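Local coordinates for protein NUDIX hydrolase (Jonesia denitrificans, PDB 4KTB) that is of unknown function but belongs to the NUDIX hydrolases and may act as an asymmetric diadenosine tetraphosphate hydrolase, at residues Tyr41-Pro46 with Arg72-Gly77; Phe112-Tyr117 with Val134-Ile139; Pro99-Ser104 with Val140-Asp145; Ile93-Gly98 with Pro148-Leu153. One frame throughout, in Å; residues are numbered along the deposited sequence.

Contact 1 (Tyr41-Pro46 with Arg72-Gly77); sequences YVDAVP and RALVSG. With NA (sodium ion), chain E.
With chi1 at 173°, Ser76 holds OG opposite its own backbone nitrogen, whereas Asp43 sets CG opposite its carbonyl carbon; both side chains rise from the same sheet face, and Ser76 OG comes to 3.1 Å from Asp43 OD1. That bond is weak, and it is not settled, since the proton has another acceptor within reach. The other oxygen of this buried carboxylate, Asp43 OD2, is hydrogen-bonded to Ser135 OG and Tyr117 OH. Tyr41 lays one face of its ring against the Gly77 backbone, Gly77 C standing 3.5 Å from the ring plane and displaced toward the rim, and it brings an edge to Ser76 OG. With an alanine here, the Gly77 carbonyl would probably lose this aromatic cover, and His131 the ring it meets. Strands 41-46 and 75-77 run antiparallel at 174°, with Val42 N to Gly77 O at 2.7 Å and Ala44 N to Val75 O at 2.6 Å marking two hydrogen-bonded pairs. They belong to the central mixed sheet of a Nudix-type fold, strand 133-141 lying along the other edge of 39-49, and Gly77 matches in sequence the glycine that opens a Nudix box. Beyond the pairing, Val45 CG2 meets Leu74 CD2 at 3.7 Å on the side covered by helix 176-186. Pro46 CG touches Val75 CG2 at 3.7 Å, the side chains meeting at a slant, near helix 85-97. Ser76 O also ligates a sodium ion at 2.3 Å, alongside four waters at similar range and a fifth more distant; one of the nearer waters accepts from Ser76 N.

Contact 2 (Phe112-Tyr117 with Val134-Ile139); sequences FTVAEY and VSLAYI
Strands 113-117 and 134-139 run antiparallel at 151°, their axes approaching to 4.7 Å, and Ala115 pairs with Ser135 through N-to-O bonds of 2.8 Å in both directions. Phe112 N donates to Ala137 O at 3.0 Å. Its ring turns back beside the same residue, with chi1 (81°) placing CG between the backbone nitrogen and the carbonyl carbon; Phe112 CE2 then lies 3.5 Å from Ala137 CB, while Tyr138 CA sits at the ring edge. A serine in place of Phe112 is likely to open a gap beside Ala137 CB and strip contact from Ala183 of helix 176-186. On the opposite sheet face Val114 divides its branches, CG1 meeting Val134 CG1 at 3.7 Å and CG2 meeting Leu136 CD2 at 3.7 Å, the latter pair side by side. Tyr117 presents a ring edge to Ser135, Tyr117 CE1 standing 3.7 Å from Ser135 CB. The two faces therefore differ in chemistry: Val114 and Leu136 pack against a second subunit, on its Pro111 and Leu136 respectively, whereas the hydroxyls of Tyr117 and Ser135 turn to the buried side chain of Asp43, which probably limits how that carboxylate can rotate.

Contact 3 (Pro99-Ser104 with Val140-Asp145); sequences PVALPS and VPVRGD
The guanidinium of Arg143 receives Ser104 OG at its edge, close to its plane, with Arg143 NE 2.6 Å from that oxygen; at 129° the bond is strongly bent and counts as weak. A fold in the arginine chain at chi2 (-76°) turns the group back toward Ser104, and Arg143 CG passes 3.1 Å from Leu102 O on the way. A third subunit brings its own Arg143 close, like charge near like charge, and its Ser104 packs on this arginine. The backbones are more firmly joined. Ser104 N donates to Pro141 O at 2.7 Å, nearly in line with the carbonyl. Gly144 N reaches Ala101 O at 2.6 Å from well above the carbonyl plane, and Arg143 N approaches Leu102 O in a similar way. Gly144 has no room for a side chain, since a CB would fall on Val100 O and Leu102 CG; instead Leu102 CD1 rests 3.5 Å from Gly144 CA. Pro103 CB packs on Val140 CG1 at 3.6 Å. With a single bridge, Pro103 to Val142, and end-to-end directions 154° apart, this is an isolated beta bridge: the loop following helix 85-97 runs roughly antiparallel to the chain as it leaves strand 133-141.

Contact 4 (Ile93-Gly98 with Pro148-Leu153); sequences IEKDLG and PQQNNL
Lys95 crosses Gln150 at about a right angle, its CG 3.5 Å from Gln150 OE1, and Lys95 O lies 3.1 Å from Gln149 CB. The sodium ion is about 4 Å from the nearest atom of the Lys95 side chain. Asp96 makes the polar links. Its backbone O accepts from Gln149 N at 2.9 Å, the donor sitting 47° above the carbonyl plane. Its side chain meets the amide of Asn152 with the two planes 56° apart; Asp96 OD1 to Asn152 ND2 is modelled as a hydrogen bond of 2.5 Å, a length too short to trust exactly. At Gly98 the helix ends with phi at 92°, where a CB would jam against the preceding carbonyl oxygen, and Gln149 CG lies 3.2 Å from Gly98 N. Facing this end, a type II' turn from Gln149 to Asn152 closes through Asn152 N to Gln149 O at 2.9 Å. In sequence, Gly98 corresponds to the glycine near the end of a Nudix box, and Lys95 and Asp96 take the places where that motif usually carries two glutamates. The helix end is flanked by strand 55-64, where Leu61 touches Asp96, Leu97 and Asn152, and by strand 154-158, whose Leu155 touches Leu97 and Pro148.

Overall arrangement
Contacts 1 and 2 are buried and share one sheet: strands 39-49 and 133-141 are neighbours, joined for instance by Val45 N to Tyr138 O (2.7 Å). Both rest on antiparallel strand pairing. Contacts 3 and 4, only partly buried, lie toward the rim, with centres 14 and 12 Å from that of the chain, and rely on loop backbone bonds and polar side chains. Contact 3 continues strand 133-141 from contact 2. Ile93, in the helix segment of contact 4, touches Pro103 and Ala101 of contact 3 and Ala44 of contact 1. Contacts 2 and 4 do not touch, lying on opposite sides of the chain's centre.

Contact 1 (Tyr41-Pro46 with Arg72-Gly77)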
loop_
_atom_site.group_PDB
_atom_site.type_symbol
_atom_site.label_atom_id
_atom_site.label_comp_id
_atom_site.label_asym_id
_atom_site.label_seq_id
_atom_site.Cartn_x
_atom_site.Cartn_y
_atom_site.Cartn_z
ATOM N N TYR A 41 4.299 11.783 14.003
ATOM C CA TYR A 41 4.491 10.651 14.884
ATOM C C TYR A 41 4.720 9.390 14.078
ATOM O O TYR A 41 4.448 9.362 12.893
ATOM C CB TYR A 41 3.235 10.460 15.742
ATOM C CG TYR A 41 3.381 11.098 17.085
ATOM C CD1 TYR A 41 3.678 12.439 17.197
ATOM C CD2 TYR A 41 3.272 10.349 18.239
ATOM C CE1 TYR A 41 3.831 13.027 18.434
ATOM C CE2 TYR A 41 3.422 10.925 19.481
ATOM C CZ TYR A 41 3.700 12.263 19.570
ATOM O OH TYR A 41 3.853 12.842 20.803
ATOM N N VAL A 42 5.218 8.350 14.739
ATOM C CA VAL A 42 5.177 6.994 14.195
ATOM C C VAL A 42 4.533 6.041 15.194
ATOM O O VAL A 42 4.619 6.246 16.407
ATOM C CB VAL A 42 6.587 6.430 13.822
ATOM C CG1 VAL A 42 7.163 7.109 12.575
ATOM C CG2 VAL A 42 7.545 6.536 15.007
ATOM N N ASP A 43 3.885 5.012 14.662
ATOM C CA ASP A 43 3.469 3.872 15.454
ATOM C C ASP A 43 4.088 2.647 14.822
ATOM O O ASP A 43 4.096 2.507 13.592
ATOM C CB ASP A 43 1.945 3.718 15.465
ATOM C CG ASP A 43 1.255 4.714 16.377
ATOM O OD1 ASP A 43 1.189 4.457 17.588
ATOM O OD2 ASP A 43 0.762 5.747 15.881
ATOM N N ALA A 44 4.636 1.782 15.663
ATOM C CA ALA A 44 5.172 0.517 15.199
ATOM C C ALA A 44 4.422 -0.580 15.918
ATOM O O ALA A 44 4.370 -0.583 17.140
ATOM C CB ALA A 44 6.641 0.428 15.504
ATOM N N VAL A 45 3.844 -1.504 15.158
ATOM C CA VAL A 45 3.239 -2.699 15.734
ATOM C C VAL A 45 4.288 -3.812 15.731
ATOM O O VAL A 45 4.706 -4.283 14.667
ATOM C CB VAL A 45 1.966 -3.129 14.991
ATOM C CG1 VAL A 45 1.579 -4.527 15.382
ATOM C CG2 VAL A 45 0.820 -2.211 15.315
ATOM N N PRO A 46 4.741 -4.211 16.930
ATOM C CA PRO A 46 5.856 -5.162 17.006
ATOM C C PRO A 46 5.349 -6.592 16.932
ATOM O O PRO A 46 4.470 -6.974 17.725
ATOM C CB PRO A 46 6.458 -4.888 18.394
ATOM C CG PRO A 46 5.784 -3.588 18.881
ATOM C CD PRO A 46 4.442 -3.618 18.243
ATOM N N ARG A 72 -2.204 -0.852 27.745
ATOM C CA ARG A 72 -1.345 -1.611 26.848
ATOM C C ARG A 72 -1.079 -0.766 25.604
ATOM O O ARG A 72 -2.017 -0.217 25.015
ATOM C CB ARG A 72 -1.997 -2.946 26.471
ATOM C CG ARG A 72 -2.034 -3.955 27.604
ATOM C CD ARG A 72 -2.814 -5.178 27.206
ATOM N NE ARG A 72 -2.647 -6.278 28.150
ATOM C CZ ARG A 72 -3.359 -6.414 29.258
ATOM N NH1 ARG A 72 -3.137 -7.438 30.060
ATOM N NH2 ARG A 72 -4.300 -5.528 29.554
ATOM N N ALA A 73 0.190 -0.669 25.209
ATOM C CA ALA A 73 0.615 0.298 24.196
ATOM C C ALA A 73 1.434 -0.290 23.058
ATOM O O ALA A 73 2.262 -1.176 23.265
ATOM C CB ALA A 73 1.396 1.442 24.842
ATOM N N LEU A 74 1.209 0.244 21.863
ATOM C CA LEU A 74 2.071 -0.004 20.722
ATOM C C LEU A 74 3.387 0.747 20.913
ATOM O O LEU A 74 3.600 1.420 21.919
ATOM C CB LEU A 74 1.379 0.478 19.452
ATOM C CG LEU A 74 0.025 -0.192 19.218
ATOM C CD1 LEU A 74 -0.704 0.425 18.034
ATOM C CD2 LEU A 74 0.240 -1.647 18.960
ATOM N N VAL A 75 4.282 0.639 19.946
ATOM C CA VAL A 75 5.496 1.429 20.008
ATOM C C VAL A 75 5.249 2.717 19.223
ATOM O O VAL A 75 4.968 2.680 18.028
ATOM C CB VAL A 75 6.689 0.630 19.484
ATOM C CG1 VAL A 75 7.897 1.540 19.208
ATOM C CG2 VAL A 75 7.031 -0.489 20.479
ATOM N N SER A 76 5.324 3.852 19.912
ATOM C CA SER A 76 4.768 5.089 19.380
ATOM C C SER A 76 5.516 6.330 19.851
ATOM O O SER A 76 5.913 6.429 21.008
ATOM C CB SER A 76 3.297 5.200 19.783
ATOM O OG SER A 76 2.756 6.455 19.417
ATOM N N GLY A 77 5.695 7.285 18.949
ATOM C CA GLY A 77 6.373 8.501 19.328
ATOM C C GLY A 77 6.649 9.461 18.195
ATOM O O GLY A 77 6.453 9.156 17.017
HETATM NA NA NA E . 6.600 6.178 23.167
HETATM O O HOH W 1 5.475 4.101 23.032
HETATM O O HOH W 2 8.633 5.577 22.242
HETATM O O HOH W 3 4.474 6.370 23.952
HETATM O O HOH W 4 7.319 4.580 25.416
HETATM O O HOH W 5 7.319 8.436 23.545
#

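Contact 2 (Phe112-Tyr117 with Val134-Ile139)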
loop_
_atom_site.group_PDB
_atom_site.type_symbol
_atom_site.label_atom_id
_atom_site.label_comp_id
_atom_site.label_asym_id
_atom_site.label_seq_id
_atom_site.Cartn_x
_atom_site.Cartn_y
_atom_site.Cartn_z
ATOM N N PHE A 112 1.125 1.261 6.653
ATOM C CA PHE A 112 -0.079 0.534 6.355
ATOM C C PHE A 112 -1.285 1.440 6.563
ATOM O O PHE A 112 -2.366 1.175 6.041
ATOM C CB PHE A 112 -0.156 -0.760 7.161
ATOM C CG PHE A 112 -0.632 -0.582 8.569
ATOM C CD1 PHE A 112 -1.989 -0.572 8.867
ATOM C CD2 PHE A 112 0.274 -0.474 9.603
ATOM C CE1 PHE A 112 -2.424 -0.425 10.164
ATOM C CE2 PHE A 112 -0.156 -0.329 10.904
ATOM C CZ PHE A 112 -1.506 -0.304 11.185
ATOM N N THR A 113 -1.106 2.516 7.315
ATOM C CA THR A 113 -2.171 3.504 7.472
ATOM C C THR A 113 -1.593 4.755 8.059
ATOM O O THR A 113 -0.420 4.805 8.395
ATOM C CB THR A 113 -3.318 3.053 8.420
ATOM O OG1 THR A 113 -4.432 3.928 8.260
ATOM C CG2 THR A 113 -2.891 3.156 9.864
ATOM N N VAL A 114 -2.436 5.768 8.159
ATOM C CA VAL A 114 -2.105 6.962 8.887
ATOM C C VAL A 114 -3.160 7.150 9.962
ATOM O O VAL A 114 -4.348 7.189 9.674
ATOM C CB VAL A 114 -2.054 8.175 7.984
ATOM C CG1 VAL A 114 -1.778 9.415 8.807
ATOM C CG2 VAL A 114 -0.983 8.000 6.904
ATOM N N ALA A 115 -2.712 7.238 11.208
ATOM C CA ALA A 115 -3.608 7.375 12.354
ATOM C C ALA A 115 -3.550 8.820 12.836
ATOM O O ALA A 115 -2.488 9.304 13.260
ATOM C CB ALA A 115 -3.195 6.448 13.469
ATOM N N GLU A 116 -4.688 9.496 12.787
ATOM C CA GLU A 116 -4.730 10.899 13.096
ATOM C C GLU A 116 -5.359 11.093 14.459
ATOM O O GLU A 116 -6.576 11.130 14.598
ATOM C CB GLU A 116 -5.487 11.616 11.988
ATOM C CG GLU A 116 -4.931 11.242 10.625
ATOM C CD GLU A 116 -5.692 11.834 9.446
ATOM O OE1 GLU A 116 -5.774 11.151 8.406
ATOM O OE2 GLU A 116 -6.183 12.980 9.535
ATOM N N TYR A 117 -4.500 11.174 15.464
ATOM C CA TYR A 117 -4.936 11.365 16.829
ATOM C C TYR A 117 -5.305 12.815 17.019
ATOM O O TYR A 117 -4.440 13.692 16.971
ATOM C CB TYR A 117 -3.823 11.009 17.811
ATOM C CG TYR A 117 -3.280 9.594 17.741
ATOM C CD1 TYR A 117 -2.224 9.276 16.886
ATOM C CD2 TYR A 117 -3.781 8.593 18.568
ATOM C CE1 TYR A 117 -1.707 8.002 16.837
ATOM C CE2 TYR A 117 -3.277 7.313 18.524
ATOM C CZ TYR A 117 -2.239 7.024 17.658
ATOM O OH TYR A 117 -1.722 5.758 17.609
ATOM N N VAL A 134 -0.310 13.255 13.769
ATOM C CA VAL A 134 -0.542 12.524 12.542
ATOM C C VAL A 134 0.525 11.443 12.478
ATOM O O VAL A 134 1.710 11.736 12.323
ATOM C CB VAL A 134 -0.446 13.449 11.328
ATOM C CG1 VAL A 134 -0.648 12.669 10.021
ATOM C CG2 VAL A 134 -1.482 14.554 11.434
ATOM N N SER A 135 0.106 10.189 12.603
ATOM C CA SER A 135 1.066 9.116 12.778
ATOM C C SER A 135 1.128 8.129 11.623
ATOM O O SER A 135 0.109 7.573 11.216
ATOM C CB SER A 135 0.772 8.354 14.064
ATOM O OG SER A 135 1.848 7.493 14.358
ATOM N N LEU A 136 2.341 7.884 11.135
ATOM C CA LEU A 136 2.587 6.866 10.113
ATOM C C LEU A 136 2.815 5.523 10.786
ATOM O O LEU A 136 3.785 5.340 11.527
ATOM C CB LEU A 136 3.816 7.224 9.283
ATOM C CG LEU A 136 3.692 8.531 8.513
ATOM C CD1 LEU A 136 5.007 8.899 7.851
ATOM C CD2 LEU A 136 2.620 8.404 7.471
ATOM N N ALA A 137 1.913 4.583 10.536
ATOM C CA ALA A 137 1.911 3.355 11.306
ATOM C C ALA A 137 2.543 2.244 10.507
ATOM O O ALA A 137 2.285 2.103 9.318
ATOM C CB ALA A 137 0.503 2.983 11.730
ATOM N N TYR A 138 3.380 1.454 11.163
ATOM C CA TYR A 138 3.977 0.318 10.497
ATOM C C TYR A 138 3.898 -0.925 11.361
ATOM O O TYR A 138 3.911 -0.851 12.584
ATOM C CB TYR A 138 5.439 0.605 10.145
ATOM C CG TYR A 138 5.672 1.845 9.311
ATOM C CD1 TYR A 138 5.748 3.087 9.910
ATOM C CD2 TYR A 138 5.842 1.769 7.933
ATOM C CE1 TYR A 138 5.975 4.224 9.173
ATOM C CE2 TYR A 138 6.072 2.915 7.176
ATOM C CZ TYR A 138 6.135 4.140 7.818
ATOM O OH TYR A 138 6.355 5.297 7.128
ATOM N N ILE A 139 3.803 -2.072 10.707
ATOM C CA ILE A 139 4.012 -3.345 11.372
ATOM C C ILE A 139 5.505 -3.649 11.326
ATOM O O ILE A 139 6.105 -3.709 10.242
ATOM C CB ILE A 139 3.289 -4.464 10.636
ATOM C CG1 ILE A 139 1.779 -4.321 10.801
ATOM C CG2 ILE A 139 3.721 -5.820 11.149
ATOM C CD1 ILE A 139 1.007 -5.232 9.882
#

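Contact 3 (Pro99-Ser104 with Val140-Asp145)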
loop_
_atom_site.group_PDB
_atom_site.type_symbol
_atom_site.label_atom_id
_atom_site.label_comp_id
_atom_site.label_asym_id
_atom_site.label_seq_id
_atom_site.Cartn_x
_atom_site.Cartn_y
_atom_site.Cartn_z
ATOM N N PRO A 99 17.979 -2.708 22.841
ATOM C CA PRO A 99 18.854 -2.515 21.688
ATOM C C PRO A 99 19.101 -3.780 20.895
ATOM O O PRO A 99 19.781 -3.720 19.874
ATOM C CB PRO A 99 20.160 -2.072 22.333
ATOM C CG PRO A 99 20.173 -2.812 23.627
ATOM C CD PRO A 99 18.745 -2.831 24.093
ATOM N N VAL A 100 18.577 -4.907 21.347
ATOM C CA VAL A 100 18.783 -6.135 20.601
ATOM C C VAL A 100 17.478 -6.735 20.076
ATOM O O VAL A 100 17.423 -7.926 19.782
ATOM C CB VAL A 100 19.539 -7.187 21.429
ATOM C CG1 VAL A 100 20.948 -6.697 21.758
ATOM C CG2 VAL A 100 18.766 -7.511 22.705
ATOM N N ALA A 101 16.438 -5.913 19.940
ATOM C CA ALA A 101 15.147 -6.398 19.445
ATOM C C ALA A 101 15.233 -6.845 17.991
ATOM O O ALA A 101 14.434 -7.652 17.531
ATOM C CB ALA A 101 14.086 -5.328 19.602
ATOM N N LEU A 102 16.214 -6.302 17.281
ATOM C CA LEU A 102 16.433 -6.614 15.871
ATOM C C LEU A 102 15.181 -6.443 15.022
ATOM O O LEU A 102 14.691 -7.404 14.428
ATOM C CB LEU A 102 16.937 -8.049 15.701
ATOM C CG LEU A 102 18.198 -8.481 16.440
ATOM C CD1 LEU A 102 18.517 -9.946 16.131
ATOM C CD2 LEU A 102 19.356 -7.577 16.058
ATOM N N PRO A 103 14.663 -5.216 14.955
ATOM C CA PRO A 103 13.484 -4.989 14.123
ATOM C C PRO A 103 13.827 -5.127 12.638
ATOM O O PRO A 103 14.971 -4.865 12.241
ATOM C CB PRO A 103 13.139 -3.532 14.425
ATOM C CG PRO A 103 14.455 -2.909 14.863
ATOM C CD PRO A 103 15.098 -3.995 15.657
ATOM N N SER A 104 12.851 -5.538 11.833
ATOM C CA SER A 104 12.969 -5.417 10.387
ATOM C C SER A 104 12.228 -4.169 9.918
ATOM O O SER A 104 11.024 -4.209 9.670
ATOM C CB SER A 104 12.411 -6.648 9.691
ATOM O OG SER A 104 13.208 -7.778 9.971
ATOM N N VAL A 140 6.107 -3.860 12.492
ATOM C CA VAL A 140 7.538 -4.110 12.551
ATOM C C VAL A 140 7.859 -5.479 13.155
ATOM O O VAL A 140 7.648 -5.712 14.349
ATOM C CB VAL A 140 8.289 -3.013 13.312
ATOM C CG1 VAL A 140 9.793 -3.247 13.187
ATOM C CG2 VAL A 140 7.923 -1.624 12.785
ATOM N N PRO A 141 8.339 -6.407 12.313
ATOM C CA PRO A 141 8.739 -7.668 12.923
ATOM C C PRO A 141 10.029 -7.403 13.671
ATOM O O PRO A 141 10.831 -6.572 13.224
ATOM C CB PRO A 141 8.980 -8.590 11.717
ATOM C CG PRO A 141 8.218 -7.938 10.572
ATOM C CD PRO A 141 8.382 -6.465 10.843
ATOM N N VAL A 142 10.189 -8.047 14.820
ATOM C CA VAL A 142 11.437 -7.964 15.562
ATOM C C VAL A 142 12.058 -9.328 15.537
ATOM O O VAL A 142 11.381 -10.329 15.786
ATOM C CB VAL A 142 11.235 -7.518 17.013
ATOM C CG1 VAL A 142 11.081 -6.019 17.067
ATOM C CG2 VAL A 142 10.025 -8.204 17.607
ATOM N N ARG A 143 13.347 -9.360 15.222
ATOM C CA ARG A 143 14.028 -10.614 14.970
ATOM C C ARG A 143 14.849 -11.074 16.179
ATOM O O ARG A 143 15.282 -12.226 16.233
ATOM C CB ARG A 143 14.918 -10.493 13.722
ATOM C CG ARG A 143 14.247 -9.842 12.510
ATOM C CD ARG A 143 13.286 -10.783 11.803
ATOM N NE ARG A 143 12.435 -10.079 10.838
ATOM C CZ ARG A 143 11.757 -10.669 9.858
ATOM N NH1 ARG A 143 11.011 -9.944 9.033
ATOM N NH2 ARG A 143 11.832 -11.979 9.705
ATOM N N GLY A 144 15.048 -10.186 17.149
ATOM C CA GLY A 144 15.852 -10.509 18.318
ATOM C C GLY A 144 15.076 -10.494 19.621
ATOM O O GLY A 144 13.852 -10.377 19.629
ATOM N N ASP A 145 15.787 -10.615 20.733
ATOM C CA ASP A 145 15.137 -10.646 22.030
ATOM C C ASP A 145 14.768 -9.227 22.457
ATOM O O ASP A 145 15.481 -8.263 22.154
ATOM C CB ASP A 145 16.035 -11.328 23.070
ATOM C CG ASP A 145 16.289 -12.802 22.758
ATOM O OD1 ASP A 145 15.411 -13.639 23.060
ATOM O OD2 ASP A 145 17.371 -13.132 22.223
#

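Contact 4 (Ile93-Gly98 with Pro148-Leu153)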
loop_
_atom_site.group_PDB
_atom_site.type_symbol
_atom_site.label_atom_id
_atom_site.label_comp_id
_atom_site.label_asym_id
_atom_site.label_seq_id
_atom_site.Cartn_x
_atom_site.Cartn_y
_atom_site.Cartn_z
ATOM N N ILE A 93 11.919 1.761 18.599
ATOM C CA ILE A 93 11.999 0.333 18.869
ATOM C C ILE A 93 13.053 0.031 19.935
ATOM O O ILE A 93 12.803 -0.722 20.878
ATOM C CB ILE A 93 12.298 -0.459 17.584
ATOM C CG1 ILE A 93 11.119 -0.371 16.620
ATOM C CG2 ILE A 93 12.577 -1.920 17.893
ATOM C CD1 ILE A 93 9.972 -1.308 16.971
ATOM N N GLU A 94 14.233 0.618 19.784
ATOM C CA GLU A 94 15.294 0.446 20.763
ATOM C C GLU A 94 14.827 0.958 22.123
ATOM O O GLU A 94 14.996 0.294 23.139
ATOM C CB GLU A 94 16.525 1.222 20.300
ATOM C CG GLU A 94 17.822 0.747 20.880
ATOM C CD GLU A 94 18.176 1.453 22.161
ATOM O OE1 GLU A 94 17.601 2.530 22.421
ATOM O OE2 GLU A 94 19.035 0.940 22.913
ATOM N N LYS A 95 14.214 2.138 22.114
ATOM C CA LYS A 95 13.739 2.816 23.320
ATOM C C LYS A 95 12.737 2.015 24.149
ATOM O O LYS A 95 12.772 2.063 25.376
ATOM C CB LYS A 95 13.132 4.176 22.945
ATOM C CG LYS A 95 12.467 4.923 24.084
ATOM C CD LYS A 95 12.104 6.337 23.654
ATOM C CE LYS A 95 11.207 6.997 24.678
ATOM N NZ LYS A 95 10.044 6.119 24.967
ATOM N N ASP A 96 11.844 1.282 23.492
ATOM C CA ASP A 96 10.791 0.547 24.207
ATOM C C ASP A 96 11.131 -0.934 24.448
ATOM O O ASP A 96 10.654 -1.538 25.408
ATOM C CB ASP A 96 9.445 0.666 23.456
ATOM C CG ASP A 96 8.628 1.889 23.871
ATOM O OD1 ASP A 96 8.636 2.246 25.065
ATOM O OD2 ASP A 96 7.966 2.493 23.003
ATOM N N LEU A 97 11.961 -1.508 23.577
ATOM C CA LEU A 97 12.142 -2.967 23.534
ATOM C C LEU A 97 13.584 -3.416 23.725
ATOM O O LEU A 97 13.883 -4.615 23.690
ATOM C CB LEU A 97 11.637 -3.535 22.205
ATOM C CG LEU A 97 10.150 -3.375 21.886
ATOM C CD1 LEU A 97 9.828 -4.060 20.573
ATOM C CD2 LEU A 97 9.296 -3.937 23.031
ATOM N N GLY A 98 14.478 -2.454 23.903
ATOM C CA GLY A 98 15.883 -2.762 24.073
ATOM C C GLY A 98 16.642 -2.761 22.758
ATOM O O GLY A 98 16.039 -2.835 21.683
ATOM N N PRO A 148 10.945 -5.014 27.957
ATOM C CA PRO A 148 10.266 -3.726 28.144
ATOM C C PRO A 148 11.182 -2.711 28.825
ATOM O O PRO A 148 11.715 -2.983 29.905
ATOM C CB PRO A 148 9.083 -4.077 29.058
ATOM C CG PRO A 148 9.501 -5.342 29.756
ATOM C CD PRO A 148 10.327 -6.094 28.741
ATOM N N GLN A 149 11.365 -1.551 28.203
ATOM C CA GLN A 149 12.295 -0.557 28.737
ATOM C C GLN A 149 11.623 0.635 29.416
ATOM O O GLN A 149 10.460 0.953 29.151
ATOM C CB GLN A 149 13.214 -0.026 27.629
ATOM C CG GLN A 149 13.865 -1.089 26.756
ATOM C CD GLN A 149 15.046 -1.748 27.421
ATOM O OE1 GLN A 149 15.120 -2.974 27.500
ATOM N NE2 GLN A 149 15.984 -0.941 27.891
ATOM N N GLN A 150 12.386 1.292 30.285
ATOM C CA GLN A 150 11.994 2.572 30.875
ATOM C C GLN A 150 10.636 2.524 31.593
ATOM O O GLN A 150 10.481 1.786 32.575
ATOM C CB GLN A 150 12.077 3.685 29.814
ATOM C CG GLN A 150 13.491 3.809 29.208
ATOM C CD GLN A 150 13.658 4.952 28.207
ATOM O OE1 GLN A 150 12.702 5.384 27.565
ATOM N NE2 GLN A 150 14.891 5.437 28.069
ATOM N N ASN A 151 9.659 3.295 31.122
ATOM C CA ASN A 151 8.363 3.304 31.793
ATOM C C ASN A 151 7.476 2.120 31.419
ATOM O O ASN A 151 6.321 2.058 31.833
ATOM C CB ASN A 151 7.633 4.637 31.588
ATOM C CG ASN A 151 8.294 5.782 32.337
ATOM O OD1 ASN A 151 9.464 5.698 32.705
ATOM N ND2 ASN A 151 7.539 6.854 32.582
ATOM N N ASN A 152 8.026 1.184 30.645
ATOM C CA ASN A 152 7.309 -0.036 30.295
ATOM C C ASN A 152 7.442 -1.140 31.340
ATOM O O ASN A 152 8.518 -1.687 31.545
ATOM C CB ASN A 152 7.770 -0.552 28.942
ATOM C CG ASN A 152 7.396 0.373 27.831
ATOM O OD1 ASN A 152 6.263 0.812 27.758
ATOM N ND2 ASN A 152 8.355 0.702 26.970
ATOM N N LEU A 153 6.331 -1.463 31.986
ATOM C CA LEU A 153 6.313 -2.450 33.051
ATOM C C LEU A 153 6.518 -3.871 32.548
ATOM O O LEU A 153 7.131 -4.695 33.216
ATOM C CB LEU A 153 5.005 -2.330 33.830
ATOM C CG LEU A 153 4.930 -1.008 34.599
ATOM C CD1 LEU A 153 3.525 -0.730 35.091
ATOM C CD2 LEU A 153 5.911 -1.003 35.778
#